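Local coordinates for DUF3822 family protein (Bacteroides thetaiotaomicron VPI-5482, PDB 3HRG) that is of unknown function but has an actin-like ATPase fold, which is consistent with nucleotide binding although no such activity is established, at residues 22-27 with 53-58. Residues are numbered along the deposited sequence; the frame is centred on the assembly and turned at random.
Sequences FSFSIY and KNVFHE
V55 of helix 53-58 meets F22 and F24, two phenylalanines on the same side of strand 22-27, its CG1 near both rings and its CG2 near F24 alone. The contact is small and buried. From CB, the V55 side chain splits at once. CB itself stands back, 4.9 Å from CZ of F24. Branch CG1 alone bridges the two rings. It lies between the backbone N and the carbonyl carbon (chi1 78°). CG1 approaches CD2 of F22 at 4.3 Å, near the ring plane and at the edge. CG1 also lies 4.2 Å from CZ of F24, approaching that ring obliquely. The other methyl, CG2, is anti to the backbone N and sits 4.2 Å from CZ of F24. Both branches therefore lie near CZ, at the far end of the F24 ring. V55 is modelled in two conformers, so these details hold for one of them. F24 also makes an edge-to-face stack with F61, and F56 makes one with F130 of helix 125-134.

The strand is the second in a mixed sheet of order 3-2-1-4-5, as in actin-like domains. Helix 48-58 packs on one face of that sheet and links strand 33-40 to strand 68-73. No hydrogen bond joins the two segments. Their contact is purely apolar, which implies that it rests on burial of apolar groups and loose van der Waals contact, not on directed bonds.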
loop_
_atom_site.group_PDB
_atom_site.type_symbol
_atom_site.label_atom_id
_atom_site.label_comp_id
_atom_site.label_asym_id
_atom_site.label_seq_id
_atom_site.Cartn_x
_atom_site.Cartn_y
_atom_site.Cartn_z
ATOM N N PHE A 22 -2.651 4.579 11.773
ATOM C CA PHE A 22 -3.817 4.566 10.912
ATOM C C PHE A 22 -4.041 5.974 10.338
ATOM O O PHE A 22 -3.888 6.977 11.075
ATOM C CB PHE A 22 -5.096 4.139 11.629
ATOM C CG PHE A 22 -5.015 2.824 12.398
ATOM C CD1 PHE A 22 -4.226 1.776 12.002
ATOM C CD2 PHE A 22 -5.893 2.627 13.465
ATOM C CE1 PHE A 22 -4.221 0.575 12.704
ATOM C CE2 PHE A 22 -5.902 1.457 14.184
ATOM C CZ PHE A 22 -5.067 0.421 13.809
ATOM N N SER A 23 -4.434 6.038 9.057
ATOM C CA SER A 23 -4.700 7.283 8.340
ATOM C C SER A 23 -6.096 7.245 7.809
ATOM O O SER A 23 -6.562 6.214 7.347
ATOM C CB SER A 23 -3.761 7.452 7.134
ATOM O OG SER A 23 -2.448 7.388 7.559
ATOM N N PHE A 24 -6.752 8.388 7.827
ATOM C CA PHE A 24 -8.110 8.526 7.389
ATOM C C PHE A 24 -8.231 9.760 6.483
ATOM O O PHE A 24 -7.646 10.804 6.786
ATOM C CB PHE A 24 -9.021 8.742 8.587
ATOM C CG PHE A 24 -8.928 7.676 9.635
ATOM C CD1 PHE A 24 -7.983 7.749 10.635
ATOM C CD2 PHE A 24 -9.800 6.617 9.625
ATOM C CE1 PHE A 24 -7.908 6.755 11.610
ATOM C CE2 PHE A 24 -9.742 5.641 10.586
ATOM C CZ PHE A 24 -8.786 5.698 11.564
ATOM N N SER A 25 -8.969 9.656 5.385
ATOM C CA SER A 25 -9.207 10.815 4.541
ATOM C C SER A 25 -10.640 10.780 4.027
ATOM O O SER A 25 -11.225 9.716 3.835
ATOM C CB SER A 25 -8.237 10.912 3.388
ATOM O OG SER A 25 -8.421 9.811 2.536
ATOM N N ILE A 26 -11.177 11.963 3.807
ATOM C CA ILE A 26 -12.529 12.155 3.311
ATOM C C ILE A 26 -12.396 12.863 1.966
ATOM O O ILE A 26 -11.719 13.881 1.869
ATOM C CB ILE A 26 -13.395 12.934 4.353
ATOM C CG1 ILE A 26 -13.603 12.048 5.585
ATOM C CG2 ILE A 26 -14.733 13.297 3.745
ATOM C CD1 ILE A 26 -14.520 12.617 6.647
ATOM N N TYR A 27 -12.997 12.274 0.928
ATOM C CA TYR A 27 -12.995 12.772 -0.424
ATOM C C TYR A 27 -14.416 13.214 -0.805
ATOM O O TYR A 27 -15.373 12.460 -0.631
ATOM C CB TYR A 27 -12.493 11.706 -1.404
ATOM C CG TYR A 27 -12.719 12.045 -2.863
ATOM C CD1 TYR A 27 -11.937 12.991 -3.514
ATOM C CD2 TYR A 27 -13.723 11.419 -3.594
ATOM C CE1 TYR A 27 -12.146 13.307 -4.847
ATOM C CE2 TYR A 27 -13.940 11.726 -4.926
ATOM C CZ TYR A 27 -13.156 12.672 -5.540
ATOM O OH TYR A 27 -13.392 12.976 -6.846
ATOM N N LYS A 53 -10.634 -0.771 17.601
ATOM C CA LYS A 53 -11.788 -0.569 18.453
ATOM C C LYS A 53 -11.629 0.721 19.263
ATOM O O LYS A 53 -12.602 1.438 19.454
ATOM C CB LYS A 53 -12.046 -1.772 19.350
ATOM C CG LYS A 53 -12.553 -2.998 18.576
ATOM C CD LYS A 53 -12.716 -4.211 19.475
ATOM C CE LYS A 53 -13.279 -5.399 18.704
ATOM N NZ LYS A 53 -13.531 -6.586 19.576
ATOM N N ASN A 54 -10.417 0.994 19.743
ATOM C CA ASN A 54 -10.158 2.239 20.477
ATOM C C ASN A 54 -10.405 3.490 19.617
ATOM O O ASN A 54 -11.076 4.398 20.063
ATOM C CB ASN A 54 -8.710 2.303 21.008
ATOM C CG ASN A 54 -8.493 1.480 22.244
ATOM O OD1 ASN A 54 -9.448 1.141 22.940
ATOM N ND2 ASN A 54 -7.219 1.182 22.563
ATOM N N VAL A 55 -9.892 3.514 18.394
ATOM C CA VAL A 55 -10.054 4.718 17.547
ATOM C C VAL A 55 -11.528 4.908 17.125
ATOM O O VAL A 55 -11.989 6.041 17.040
ATOM C CB VAL A 55 -9.115 4.756 16.312
ATOM C CG1 VAL A 55 -9.609 3.850 15.195
ATOM C CG2 VAL A 55 -9.015 6.192 15.773
ATOM N N PHE A 56 -12.265 3.823 16.896
ATOM C CA PHE A 56 -13.686 3.948 16.560
ATOM C C PHE A 56 -14.446 4.471 17.771
ATOM O O PHE A 56 -15.345 5.288 17.619
ATOM C CB PHE A 56 -14.279 2.631 16.037
ATOM C CG PHE A 56 -14.151 2.479 14.567
ATOM C CD1 PHE A 56 -12.915 2.204 13.979
ATOM C CD2 PHE A 56 -15.262 2.651 13.744
ATOM C CE1 PHE A 56 -12.786 2.100 12.599
ATOM C CE2 PHE A 56 -15.141 2.523 12.383
ATOM C CZ PHE A 56 -13.901 2.268 11.806
ATOM N N HIS A 57 -14.069 4.028 18.971
ATOM C CA HIS A 57 -14.726 4.526 20.168
ATOM C C HIS A 57 -14.463 6.025 20.402
ATOM O O HIS A 57 -15.369 6.754 20.759
ATOM C CB HIS A 57 -14.289 3.732 21.400
ATOM C CG HIS A 57 -14.886 4.239 22.669
ATOM N ND1 HIS A 57 -16.246 4.253 22.877
ATOM C CD2 HIS A 57 -14.321 4.745 23.791
ATOM C CE1 HIS A 57 -16.496 4.746 24.072
ATOM N NE2 HIS A 57 -15.346 5.047 24.652
ATOM N N GLU A 58 -13.233 6.460 20.192
ATOM C CA GLU A 58 -12.808 7.835 20.425
ATOM C C GLU A 58 -13.140 8.840 19.332
ATOM O O GLU A 58 -13.153 10.031 19.617
ATOM C CB GLU A 58 -11.275 7.878 20.548
ATOM C CG GLU A 58 -10.655 7.147 21.744
ATOM C CD GLU A 58 -9.135 6.869 21.553
ATOM O OE1 GLU A 58 -8.550 7.210 20.475
ATOM O OE2 GLU A 58 -8.524 6.249 22.460
#